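Local coordinates for aspartate aminotransferase, mitochondrial (Trypanosoma brucei brucei, PDB 4W5K), which probably catalyses transfer of an amino group between L-aspartate and 2-oxoglutarate, using pyridoxal 5'-phosphate as its cofactor, and works as a homodimer, at residues Phe46-Val51 against Lys307-Gln312; Arg120-Asp125 against Asp165-Gly170; Gly214-Thr217 against Tyr222-Phe225; Lys322-Glu327 against Tyr386-Ile391; Glu355-Leu360 against Ile366-Asn371. The protein carries 1 engineered substitution. One frame throughout, in Å; residues are numbered along the deposited sequence.

Overall arrangement
Two of the five contacts show how one long helix can tie distant parts of a fold type I aminotransferase together: helix 300-331 serves interaction 1 and interaction 4, whose centres lie about 27 Å apart. Interaction 1 also touches interaction 3: Leu310 CD2 packs 3.8 Å from Phe215 N. Interaction 3 stands nearest the ligands, with Phe225 beside D-malate and the side chain of Phe215 about 9 Å from pyridoxal phosphate. Interactions 4 and 5 form a continuous packed region, in which Ala390 CB meets Ile366 CD1 at 3.5 Å. Interaction 2 belongs to the large sheet and is remote from interaction 1, the two centres being about 37 Å apart.

Interaction 1: residues Phe46-Val51 against Lys307-Gln312; sequences FVLECV and KKELKQ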
# COMPACT_ATOMS: atom_id res chain seq x y z
N PHE A 46 -0.46 -8.60 20.70
CA PHE A 46 -0.64 -10.05 20.69
C PHE A 46 -0.37 -10.59 19.31
O PHE A 46 -1.14 -10.38 18.38
CB PHE A 46 -2.06 -10.41 21.16
CG PHE A 46 -2.41 -11.86 21.01
CD1 PHE A 46 -1.63 -12.85 21.61
CD2 PHE A 46 -3.55 -12.24 20.30
CE1 PHE A 46 -1.96 -14.19 21.48
CE2 PHE A 46 -3.88 -13.59 20.17
CZ PHE A 46 -3.08 -14.56 20.76
N VAL A 47 0.77 -11.26 19.17
CA VAL A 47 1.11 -11.93 17.92
C VAL A 47 0.61 -13.36 18.03
O VAL A 47 0.99 -14.08 18.95
CB VAL A 47 2.64 -11.94 17.66
CG1 VAL A 47 2.95 -12.67 16.36
CG2 VAL A 47 3.18 -10.52 17.59
N LEU A 48 -0.27 -13.76 17.12
CA LEU A 48 -0.89 -15.08 17.18
C LEU A 48 0.11 -16.21 16.98
O LEU A 48 1.04 -16.10 16.16
CB LEU A 48 -2.01 -15.19 16.13
CG LEU A 48 -3.36 -14.54 16.47
CD1 LEU A 48 -3.27 -13.01 16.54
CD2 LEU A 48 -4.41 -14.95 15.46
N GLU A 49 -0.08 -17.31 17.72
CA GLU A 49 0.82 -18.45 17.58
C GLU A 49 0.75 -19.02 16.16
O GLU A 49 1.76 -19.42 15.60
CB GLU A 49 0.49 -19.54 18.60
CG GLU A 49 0.72 -19.09 20.03
CD GLU A 49 2.18 -18.83 20.32
OE1 GLU A 49 3.00 -19.68 19.93
OE2 GLU A 49 2.51 -17.78 20.90
N CYS A 50 -0.44 -19.03 15.58
CA CYS A 50 -0.56 -19.51 14.19
C CYS A 50 0.24 -18.63 13.23
O CYS A 50 0.78 -19.12 12.24
CB CYS A 50 -2.02 -19.61 13.75
SG CYS A 50 -2.97 -18.10 13.78
N VAL A 51 0.31 -17.33 13.51
CA VAL A 51 1.09 -16.42 12.67
C VAL A 51 2.61 -16.68 12.85
O VAL A 51 3.37 -16.67 11.89
CB VAL A 51 0.70 -14.95 12.98
CG1 VAL A 51 1.62 -13.96 12.31
CG2 VAL A 51 -0.74 -14.69 12.49
N LYS A 307 -8.46 -20.72 14.64
CA LYS A 307 -9.84 -20.67 15.15
C LYS A 307 -9.88 -20.65 16.68
O LYS A 307 -10.69 -19.93 17.26
CB LYS A 307 -10.64 -21.85 14.61
CG LYS A 307 -10.99 -21.70 13.11
CD LYS A 307 -11.73 -22.94 12.61
CE LYS A 307 -12.17 -22.81 11.15
NZ LYS A 307 -12.68 -24.12 10.65
N LYS A 308 -8.99 -21.40 17.33
CA LYS A 308 -8.89 -21.38 18.78
C LYS A 308 -8.49 -19.99 19.28
O LYS A 308 -9.05 -19.48 20.26
CB LYS A 308 -7.91 -22.45 19.28
CG LYS A 308 -7.73 -22.49 20.77
CD LYS A 308 -6.64 -23.47 21.19
CE LYS A 308 -5.30 -22.76 21.30
NZ LYS A 308 -4.18 -23.69 21.65
N GLU A 309 -7.52 -19.37 18.59
CA GLU A 309 -7.05 -18.06 19.00
C GLU A 309 -8.09 -16.98 18.75
O GLU A 309 -8.20 -16.03 19.54
CB GLU A 309 -5.73 -17.74 18.28
CG GLU A 309 -4.63 -18.74 18.67
CD GLU A 309 -3.22 -18.31 18.23
OE1 GLU A 309 -2.88 -18.52 17.05
OE2 GLU A 309 -2.46 -17.80 19.09
N LEU A 310 -8.86 -17.10 17.67
CA LEU A 310 -9.98 -16.18 17.43
C LEU A 310 -10.92 -16.14 18.63
O LEU A 310 -11.36 -15.07 19.10
CB LEU A 310 -10.77 -16.58 16.18
CG LEU A 310 -10.18 -16.22 14.82
CD1 LEU A 310 -11.00 -16.87 13.72
CD2 LEU A 310 -10.12 -14.72 14.63
N LYS A 311 -11.26 -17.33 19.10
CA LYS A 311 -12.17 -17.45 20.22
C LYS A 311 -11.54 -16.89 21.50
O LYS A 311 -12.24 -16.31 22.32
CB LYS A 311 -12.60 -18.91 20.40
CG LYS A 311 -13.63 -19.35 19.37
CD LYS A 311 -14.13 -20.77 19.60
CE LYS A 311 -14.87 -21.31 18.38
NZ LYS A 311 -16.06 -20.50 18.01
N GLN A 312 -10.23 -17.07 21.68
CA GLN A 312 -9.57 -16.47 22.84
C GLN A 312 -9.71 -14.95 22.83
O GLN A 312 -10.03 -14.37 23.87
CB GLN A 312 -8.08 -16.86 22.91
CG GLN A 312 -7.82 -18.31 23.20
CD GLN A 312 -6.35 -18.71 23.06
OE1 GLN A 312 -5.55 -18.04 22.39
NE2 GLN A 312 -5.99 -19.82 23.68
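The Phe46 ring and the Glu309 carboxylate stand almost perpendicular, their planes 88° apart, with ring atom CZ 3.7 Å from Glu309 OE2. The CA of Leu48 stands over one face of the ring, offset toward the rim. Around the carboxylate, the partners are chiefly backbone N-H groups. Glu309 OE2 accepts Glu49 N at 2.8 Å through its syn lone pair. Cys50 N donates to Glu309 OE1 at 2.9 Å, also from the syn side but 18° out of the carboxylate plane. Each oxygen has its own donor, which fixes the rotation of the group. Leu48 occupies the N-cap position of helix 49-52 and has no polar side-chain atom to offer, so a carboxylate from a distant helix answers the first N-H groups; the helix end would probably favour its negative charge. Glu309 reaches them on an extended chain (chi2 -168°), and Leu48 CB lies 3.6 Å from its OE1. The Glu49 carboxylate turns aside to a salt bridge with Lys52. On helix 300-331 Phe46 rests on Met313, one turn after Glu309, and Leu48 and Cys50 touch Trp306, just before it. Val51 packs on Val292 and Ile296 of helix 287-297, and on Met60 of the second subunit.

Interaction 2: residues Arg120-Asp125 against Asp165-Gly170; sequences RIYGPD and DKAPEG
A chi1 of -75° carries the Tyr122 ring opposite its own carbonyl carbon and out towards Ala167 and Pro168, and a chi2 of 75° turns one face to the alanine methyl. Ala167 CB sits over that face in a CH-pi contact, 4.1 Å from the ring centroid and 22° off the normal. It is displaced towards the hydroxyl end, so its closest ring atom is Tyr122 CZ at 3.8 Å. Beyond the ring, the phenol oxygen runs up to the proline: Tyr122 OH lies 3.2 Å from Pro168 CD, with the two side chains crossing at about a right angle. This small, largely apolar contact depends on the chain leaving helix 157-166 at Ala167, where the backbone becomes extended and brings methyl and pyrrolidine ring to the tyrosine in succession. This connection has polar ties of its own, Ala167 O to Arg202 NH2 and Pro168 O to Ser171 OG. The contact is structural packing, away from the cofactor and the malate site. Strand 120-124 runs in the large mixed sheet between strands 141-149 and 172-176, parallel to both. The backbone of Tyr122 bonds to Val172 and Leu174, while its ring packs on the connection from helix 157-166 to strand 172-176.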
# COMPACT_ATOMS: atom_id res chain seq x y z
N ARG A 120 -23.07 9.22 -4.65
CA ARG A 120 -23.51 9.24 -3.26
C ARG A 120 -23.39 7.82 -2.68
O ARG A 120 -23.53 6.83 -3.41
CB ARG A 120 -24.95 9.76 -3.16
CG ARG A 120 -25.41 9.96 -1.75
CD ARG A 120 -26.92 10.23 -1.67
NE ARG A 120 -27.32 11.50 -2.28
CZ ARG A 120 -28.22 12.32 -1.75
NH1 ARG A 120 -28.79 12.01 -0.58
NH2 ARG A 120 -28.56 13.45 -2.36
N ILE A 121 -23.06 7.70 -1.39
CA ILE A 121 -23.04 6.40 -0.72
C ILE A 121 -23.64 6.62 0.67
O ILE A 121 -23.38 7.65 1.31
CB ILE A 121 -21.63 5.79 -0.66
CG1 ILE A 121 -21.66 4.41 0.02
CG2 ILE A 121 -20.66 6.73 0.03
CD1 ILE A 121 -20.30 3.64 -0.11
N TYR A 122 -24.50 5.71 1.10
CA TYR A 122 -25.20 5.84 2.37
C TYR A 122 -24.48 5.03 3.43
O TYR A 122 -24.16 3.86 3.20
CB TYR A 122 -26.65 5.36 2.26
CG TYR A 122 -27.57 6.31 1.54
CD1 TYR A 122 -27.52 6.42 0.16
CD2 TYR A 122 -28.49 7.09 2.23
CE1 TYR A 122 -28.38 7.29 -0.52
CE2 TYR A 122 -29.34 7.96 1.57
CZ TYR A 122 -29.28 8.06 0.20
OH TYR A 122 -30.13 8.92 -0.46
N GLY A 123 -24.23 5.63 4.59
CA GLY A 123 -23.54 4.91 5.67
C GLY A 123 -24.29 5.16 6.97
O GLY A 123 -25.13 6.05 7.05
N PRO A 124 -23.98 4.37 8.02
CA PRO A 124 -24.72 4.59 9.27
C PRO A 124 -24.44 5.98 9.85
O PRO A 124 -23.31 6.50 9.69
CB PRO A 124 -24.19 3.47 10.21
CG PRO A 124 -22.85 3.07 9.62
CD PRO A 124 -22.96 3.31 8.11
N ASP A 125 -25.44 6.56 10.50
CA ASP A 125 -25.35 7.93 11.01
C ASP A 125 -24.15 8.12 11.94
O ASP A 125 -23.50 9.16 11.92
CB ASP A 125 -26.67 8.35 11.69
CG ASP A 125 -27.14 7.39 12.79
OD1 ASP A 125 -26.42 6.44 13.17
OD2 ASP A 125 -28.25 7.61 13.28
N ASP A 165 -35.54 2.31 2.68
CA ASP A 165 -36.68 2.25 1.80
C ASP A 165 -36.84 3.54 1.00
O ASP A 165 -37.28 3.51 -0.16
CB ASP A 165 -37.96 1.95 2.58
CG ASP A 165 -39.12 1.61 1.67
OD1 ASP A 165 -38.96 0.67 0.85
OD2 ASP A 165 -40.16 2.28 1.76
N LYS A 166 -36.50 4.67 1.62
CA LYS A 166 -36.75 5.99 1.00
C LYS A 166 -35.59 6.47 0.11
O LYS A 166 -35.77 7.36 -0.72
CB LYS A 166 -37.02 7.04 2.08
N ALA A 167 -34.41 5.89 0.30
CA ALA A 167 -33.26 6.21 -0.54
C ALA A 167 -33.59 5.90 -1.99
O ALA A 167 -34.30 4.94 -2.28
CB ALA A 167 -32.03 5.41 -0.07
N PRO A 168 -33.11 6.73 -2.92
CA PRO A 168 -33.37 6.46 -4.34
C PRO A 168 -33.00 5.03 -4.74
O PRO A 168 -31.97 4.52 -4.29
CB PRO A 168 -32.46 7.45 -5.07
CG PRO A 168 -32.18 8.53 -4.10
CD PRO A 168 -32.21 7.88 -2.73
N GLU A 169 -33.82 4.40 -5.58
CA GLU A 169 -33.46 3.10 -6.15
C GLU A 169 -32.05 3.14 -6.72
O GLU A 169 -31.65 4.13 -7.37
CB GLU A 169 -34.44 2.69 -7.25
CG GLU A 169 -35.56 1.74 -6.85
CD GLU A 169 -36.19 1.09 -8.06
OE1 GLU A 169 -37.23 1.60 -8.53
OE2 GLU A 169 -35.65 0.07 -8.56
N GLY A 170 -31.30 2.07 -6.49
CA GLY A 170 -29.94 1.97 -6.97
C GLY A 170 -28.94 2.77 -6.16
O GLY A 170 -27.91 3.19 -6.68

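Interaction 3: residues Gly214-Thr217 against Tyr222-Phe225; sequences GFAT and YDAF. With MLT (D-malate), chain D.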
# COMPACT_ATOMS: atom_id res chain seq x y z
N GLY A 214 -14.80 -13.31 12.51
CA GLY A 214 -14.18 -14.21 13.47
C GLY A 214 -13.69 -13.52 14.72
O GLY A 214 -13.89 -14.02 15.83
N PHE A 215 -13.04 -12.37 14.56
CA PHE A 215 -12.66 -11.53 15.69
C PHE A 215 -13.89 -11.09 16.50
O PHE A 215 -13.88 -11.10 17.74
CB PHE A 215 -11.85 -10.30 15.19
CG PHE A 215 -11.33 -9.43 16.30
CD1 PHE A 215 -12.10 -8.39 16.80
CD2 PHE A 215 -10.08 -9.67 16.87
CE1 PHE A 215 -11.65 -7.60 17.85
CE2 PHE A 215 -9.62 -8.89 17.92
CZ PHE A 215 -10.38 -7.85 18.41
N ALA A 216 -14.96 -10.73 15.81
CA ALA A 216 -16.14 -10.18 16.49
C ALA A 216 -16.76 -11.11 17.52
O ALA A 216 -16.95 -10.72 18.68
CB ALA A 216 -17.18 -9.78 15.44
N THR A 217 -17.05 -12.35 17.14
CA THR A 217 -17.77 -13.24 18.05
C THR A 217 -17.08 -14.60 18.24
O THR A 217 -17.56 -15.45 19.01
CB THR A 217 -19.23 -13.51 17.58
OG1 THR A 217 -19.24 -14.41 16.46
CG2 THR A 217 -20.00 -12.22 17.27
N TYR A 222 -20.85 -17.32 11.34
CA TYR A 222 -21.83 -16.38 11.88
C TYR A 222 -21.43 -14.94 11.53
O TYR A 222 -22.27 -14.14 11.11
CB TYR A 222 -21.95 -16.56 13.40
CG TYR A 222 -22.93 -15.63 14.09
CD1 TYR A 222 -22.55 -14.34 14.46
CD2 TYR A 222 -24.22 -16.05 14.40
CE1 TYR A 222 -23.44 -13.47 15.10
CE2 TYR A 222 -25.12 -15.20 15.04
CZ TYR A 222 -24.72 -13.92 15.39
OH TYR A 222 -25.61 -13.08 16.04
N ASP A 223 -20.15 -14.60 11.68
CA ASP A 223 -19.74 -13.23 11.47
C ASP A 223 -19.77 -12.84 9.99
O ASP A 223 -19.77 -11.65 9.68
CB ASP A 223 -18.33 -12.99 12.00
CG ASP A 223 -18.27 -12.97 13.52
OD1 ASP A 223 -19.35 -12.94 14.18
OD2 ASP A 223 -17.13 -12.97 14.05
N ALA A 224 -19.77 -13.82 9.10
CA ALA A 224 -19.84 -13.50 7.66
C ALA A 224 -21.28 -13.62 7.12
O ALA A 224 -21.51 -13.69 5.91
CB ALA A 224 -18.88 -14.39 6.85
N PHE A 225 -22.27 -13.66 8.02
CA PHE A 225 -23.66 -13.79 7.58
C PHE A 225 -24.07 -12.72 6.56
O PHE A 225 -24.71 -13.04 5.55
CB PHE A 225 -24.61 -13.75 8.80
CG PHE A 225 -26.06 -13.81 8.42
CD1 PHE A 225 -26.62 -15.00 7.99
CD2 PHE A 225 -26.85 -12.68 8.45
CE1 PHE A 225 -27.97 -15.07 7.62
CE2 PHE A 225 -28.17 -12.72 8.05
CZ PHE A 225 -28.75 -13.92 7.67
C1 MLT D . -29.02 -17.71 9.82
O1 MLT D . -29.41 -16.66 10.40
O2 MLT D . -29.73 -18.25 8.93
C2 MLT D . -27.68 -18.31 10.20
O3 MLT D . -27.13 -17.43 11.14
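Asp223 reaches back across the turn to Gly214 and Thr217, and its atoms can be followed outward in order. CB already lies 3.6 Å from Gly214 N. With CG beside the backbone N (chi1 -72°), the carboxylate is set over the backbone of 214-217. OD2 receives Thr217 N at 3.2 Å on its syn lone pair, and a weak, bent bond from Gly214 N at 2.8 Å; the methyl of Ala216 also packs against this oxygen. OD1 takes the hydroxyl proton of Thr217, OG1 to OD1 2.7 Å, again from the syn side but 34° out of the carboxylate plane. The result is a buried carboxylate held by three donors from a single short loop. That loop follows strand 205-210 and the pyridoxal phosphate residues Ala211 and Tyr212, and Asp223, at the end of the short helix 220-223, ties that helix back to the loop. Gly214 has a positive phi of 82°, a backbone shape that suits glycine. Thr217 OG1 is also bonded to Gln219 NE2. OD1 of Asp223 lies at the edge of the Tyr222 ring, in its plane. Tyr222 and Phe225 both stack with His189, which with Arg193 hydrogen-bonds D-malate; Phe225 CE1 is 3.5 Å from malate O1.

Interaction 4: residues Lys322-Glu327 against Tyr386-Ile391; sequences KRLVSE and YVSQAI
The hydroxyl of Ser388 is pressed between two carbon atoms of the facing helix: OG lies 3.2 Å from Leu324 CD1 and 3.3 Å from Glu327 CB. Its polar need is met within its own helix, by a hydrogen bond to Val384 O. Placed anti to the carbonyl carbon (chi1 -58°), OG points back along the helix to that acceptor while CB packs 3.7 Å from Glu327 CB. A small residue here lets the backbones approach to 6.1 Å between the CA atoms of Glu327 and Ser388. This is helix-helix packing between the long helix 300-331 and the C-terminal helix 384-395, in the C-terminal part of the fold type I aminotransferase chain, away from the active site. The axes of segments 322-327 and 386-391 approach to 9.2 Å and cross at -51°. Leu324 CD1 makes a looser contact with Val387 CG1, and both residues pack on Leu379. Glu327 bends at chi2, which takes its carboxylate away from helix 384-395 and back along its own. There OE2 accepts an almost straight salt-bridge bond from Arg323 NE at 2.9 Å, 174° at the hydrogen, in the guanidinium plane, but meeting the carboxylate on its anti side and out of its plane.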
# COMPACT_ATOMS: atom_id res chain seq x y z
N LYS A 322 -18.56 -7.79 30.13
CA LYS A 322 -19.45 -8.34 31.16
C LYS A 322 -18.96 -7.97 32.56
O LYS A 322 -19.75 -7.66 33.46
CB LYS A 322 -19.56 -9.86 30.99
CG LYS A 322 -20.38 -10.60 32.04
CD LYS A 322 -20.63 -12.03 31.60
CE LYS A 322 -21.51 -12.79 32.58
NZ LYS A 322 -20.75 -13.90 33.23
N ARG A 323 -17.64 -8.02 32.74
CA ARG A 323 -17.02 -7.67 34.02
C ARG A 323 -17.18 -6.18 34.34
O ARG A 323 -17.44 -5.83 35.50
CB ARG A 323 -15.53 -8.05 34.01
CG ARG A 323 -14.77 -7.64 35.27
CD ARG A 323 -14.82 -8.71 36.33
NE ARG A 323 -14.09 -8.31 37.54
CZ ARG A 323 -12.78 -8.49 37.72
NH1 ARG A 323 -12.05 -9.04 36.76
NH2 ARG A 323 -12.20 -8.11 38.86
N LEU A 324 -17.03 -5.32 33.34
CA LEU A 324 -17.28 -3.88 33.53
C LEU A 324 -18.69 -3.65 34.09
O LEU A 324 -18.90 -2.92 35.08
CB LEU A 324 -17.12 -3.12 32.21
CG LEU A 324 -17.21 -1.59 32.28
CD1 LEU A 324 -16.14 -1.06 33.20
CD2 LEU A 324 -17.04 -0.97 30.89
N VAL A 325 -19.67 -4.30 33.47
CA VAL A 325 -21.05 -4.12 33.91
C VAL A 325 -21.28 -4.65 35.33
O VAL A 325 -21.93 -4.00 36.16
CB VAL A 325 -22.02 -4.80 32.95
CG1 VAL A 325 -23.44 -4.71 33.48
CG2 VAL A 325 -21.90 -4.14 31.57
N SER A 326 -20.71 -5.81 35.64
CA SER A 326 -20.90 -6.39 36.96
C SER A 326 -20.17 -5.57 38.03
O SER A 326 -20.69 -5.39 39.12
CB SER A 326 -20.43 -7.84 37.00
OG SER A 326 -19.02 -7.91 36.90
N GLU A 327 -18.99 -5.05 37.71
CA GLU A 327 -18.26 -4.21 38.66
C GLU A 327 -18.96 -2.87 38.87
O GLU A 327 -18.91 -2.32 39.96
CB GLU A 327 -16.82 -3.97 38.21
CG GLU A 327 -15.91 -5.19 38.23
CD GLU A 327 -15.62 -5.73 39.62
OE1 GLU A 327 -15.60 -4.95 40.61
OE2 GLU A 327 -15.43 -6.96 39.73
N TYR A 386 -10.66 -0.37 38.70
CA TYR A 386 -10.37 1.06 38.81
C TYR A 386 -11.25 1.87 37.85
O TYR A 386 -11.81 2.91 38.22
CB TYR A 386 -8.88 1.32 38.52
CG TYR A 386 -8.49 2.78 38.41
CD1 TYR A 386 -8.37 3.58 39.55
CD2 TYR A 386 -8.22 3.37 37.18
CE1 TYR A 386 -8.01 4.91 39.45
CE2 TYR A 386 -7.86 4.70 37.07
CZ TYR A 386 -7.76 5.47 38.22
OH TYR A 386 -7.40 6.80 38.13
N VAL A 387 -11.35 1.39 36.62
CA VAL A 387 -12.12 2.09 35.61
C VAL A 387 -13.61 2.08 35.96
O VAL A 387 -14.28 3.10 35.79
CB VAL A 387 -11.92 1.47 34.23
CG1 VAL A 387 -12.93 2.03 33.24
CG2 VAL A 387 -10.49 1.75 33.75
N SER A 388 -14.11 0.95 36.45
CA SER A 388 -15.51 0.88 36.89
C SER A 388 -15.80 1.89 38.00
O SER A 388 -16.83 2.56 37.96
CB SER A 388 -15.86 -0.53 37.38
OG SER A 388 -15.63 -1.49 36.36
N GLN A 389 -14.89 2.00 38.97
CA GLN A 389 -15.12 2.91 40.09
C GLN A 389 -15.15 4.34 39.56
O GLN A 389 -16.00 5.13 39.95
CB GLN A 389 -14.04 2.78 41.17
CG GLN A 389 -14.28 3.68 42.39
CD GLN A 389 -15.51 3.27 43.20
OE1 GLN A 389 -15.59 2.16 43.72
NE2 GLN A 389 -16.48 4.18 43.31
N ALA A 390 -14.22 4.63 38.65
CA ALA A 390 -14.15 5.96 38.05
C ALA A 390 -15.43 6.29 37.26
O ALA A 390 -15.97 7.38 37.40
CB ALA A 390 -12.92 6.06 37.15
N ILE A 391 -15.90 5.36 36.44
CA ILE A 391 -17.11 5.60 35.66
C ILE A 391 -18.33 5.76 36.58
O ILE A 391 -19.18 6.63 36.36
CB ILE A 391 -17.35 4.46 34.64
CG1 ILE A 391 -16.27 4.55 33.54
CG2 ILE A 391 -18.76 4.54 34.07
CD1 ILE A 391 -16.28 3.40 32.52

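Interaction 5: residues Glu355-Leu360 against Ile366-Asn371; sequences EQVELL and IYMTLN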
# COMPACT_ATOMS: atom_id res chain seq x y z
N GLU A 355 -18.80 16.02 29.12
CA GLU A 355 -18.39 16.40 30.46
C GLU A 355 -17.80 15.22 31.24
O GLU A 355 -16.75 15.36 31.88
CB GLU A 355 -19.57 17.00 31.25
N GLN A 356 -18.46 14.07 31.19
CA GLN A 356 -18.01 12.89 31.94
C GLN A 356 -16.71 12.30 31.39
O GLN A 356 -15.85 11.84 32.15
CB GLN A 356 -19.12 11.84 31.95
CG GLN A 356 -20.34 12.32 32.71
CD GLN A 356 -21.55 11.42 32.57
OE1 GLN A 356 -21.73 10.72 31.58
NE2 GLN A 356 -22.42 11.47 33.57
N VAL A 357 -16.55 12.33 30.07
CA VAL A 357 -15.30 11.89 29.46
C VAL A 357 -14.16 12.81 29.89
O VAL A 357 -13.07 12.36 30.25
CB VAL A 357 -15.41 11.85 27.92
CG1 VAL A 357 -14.02 11.70 27.27
CG2 VAL A 357 -16.33 10.71 27.50
N GLU A 358 -14.44 14.11 29.91
CA GLU A 358 -13.43 15.10 30.30
C GLU A 358 -13.02 14.95 31.77
O GLU A 358 -11.86 15.17 32.12
CB GLU A 358 -13.95 16.52 30.04
CG GLU A 358 -14.14 16.82 28.56
CD GLU A 358 -14.58 18.25 28.31
OE1 GLU A 358 -14.71 19.01 29.29
OE2 GLU A 358 -14.79 18.61 27.13
N LEU A 359 -13.97 14.57 32.63
CA LEU A 359 -13.67 14.32 34.03
C LEU A 359 -12.85 13.05 34.23
O LEU A 359 -12.00 12.99 35.11
CB LEU A 359 -14.97 14.22 34.85
CG LEU A 359 -15.54 15.51 35.43
CD1 LEU A 359 -16.83 15.24 36.16
CD2 LEU A 359 -14.52 16.16 36.34
N LEU A 360 -13.14 12.02 33.45
CA LEU A 360 -12.41 10.76 33.56
C LEU A 360 -10.94 10.99 33.24
O LEU A 360 -10.06 10.38 33.84
CB LEU A 360 -13.00 9.70 32.63
CG LEU A 360 -14.32 9.08 33.08
CD1 LEU A 360 -14.85 8.13 32.02
CD2 LEU A 360 -14.14 8.34 34.39
N ILE A 366 -8.03 8.51 32.82
CA ILE A 366 -8.57 7.53 31.89
C ILE A 366 -8.88 8.24 30.57
O ILE A 366 -9.64 9.21 30.55
CB ILE A 366 -9.83 6.85 32.46
CG1 ILE A 366 -9.48 6.09 33.75
CG2 ILE A 366 -10.47 5.92 31.43
CD1 ILE A 366 -10.70 5.63 34.54
N TYR A 367 -8.27 7.77 29.49
CA TYR A 367 -8.36 8.44 28.20
C TYR A 367 -9.28 7.73 27.22
O TYR A 367 -9.05 6.58 26.86
CB TYR A 367 -6.96 8.59 27.58
CG TYR A 367 -6.09 9.61 28.27
CD1 TYR A 367 -5.56 9.37 29.53
CD2 TYR A 367 -5.79 10.82 27.65
CE1 TYR A 367 -4.75 10.31 30.16
CE2 TYR A 367 -5.00 11.77 28.27
CZ TYR A 367 -4.48 11.51 29.52
OH TYR A 367 -3.68 12.45 30.14
N MET A 368 -10.32 8.43 26.78
CA MET A 368 -11.19 7.96 25.71
C MET A 368 -11.63 9.19 24.92
O MET A 368 -11.50 10.31 25.41
CB MET A 368 -12.39 7.17 26.26
CG MET A 368 -13.47 8.00 26.90
SD MET A 368 -14.82 6.96 27.57
CE MET A 368 -13.95 6.03 28.81
N THR A 369 -12.12 8.98 23.70
CA THR A 369 -12.50 10.11 22.86
C THR A 369 -13.81 10.73 23.38
O THR A 369 -14.59 10.07 24.07
CB THR A 369 -12.65 9.70 21.38
OG1 THR A 369 -13.30 8.44 21.28
CG2 THR A 369 -11.27 9.59 20.71
N LEU A 370 -14.02 12.00 23.05
CA LEU A 370 -15.09 12.81 23.63
C LEU A 370 -16.50 12.33 23.28
O LEU A 370 -17.49 12.78 23.86
CB LEU A 370 -14.93 14.26 23.20
CG LEU A 370 -13.71 15.00 23.74
CD1 LEU A 370 -13.68 16.41 23.19
CD2 LEU A 370 -13.74 15.01 25.26
N ASN A 371 -16.61 11.44 22.31
CA ASN A 371 -17.90 10.88 21.94
C ASN A 371 -18.31 9.74 22.88
O ASN A 371 -19.35 9.13 22.69
CB ASN A 371 -17.89 10.39 20.51
CG ASN A 371 -16.74 9.43 20.25
OD1 ASN A 371 -15.93 9.16 21.14
ND2 ASN A 371 -16.66 8.92 19.02
O HOH W 1 -11.40 10.55 28.85
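Val357 of the helix lies against the backbone of Met368 and Thr369, with CG1 only 3.4 Å from Met368 O. Helix 354-364 is followed at once by the short strand 366-367 of a two-stranded parallel sheet, and the chain then runs back along the helix. Both methyl groups of Val357 touch this chain, and CG1 also reaches Leu370 CD2. A turn away, Leu360 CD1 meets the Met368 methyl, CE, at 3.9 Å. That meeting depends on Met368 holding CG between its backbone N and carbonyl carbon (chi1 74°) and then bending at chi3, so that CG passes Val357 before CE arrives at Leu360. At the rim, CG of Glu358 packs 3.8 Å from Leu370 CD2. The turn itself is closed by Ile366 N donating to Leu360 O at 2.9 Å, the donor standing 42° above the carbonyl plane. A water sits between the helix and the returning chain: it lies 2.8 Å from both Val357 O and Ile366 O, without its two protons being assignable, and accepts from Met368 N at 3.2 Å. Farther out, Ala390 of helix 384-395 packs on both Leu360 and Ile366, while the backbone of Tyr367 bonds to Val31 and Leu33, pairing strand 366-367 with strand 31-32. Beyond Met368, Thr369 OG1 donates to Asn371 OD1 at 2.7 Å, tilted 20° from the carbonyl plane.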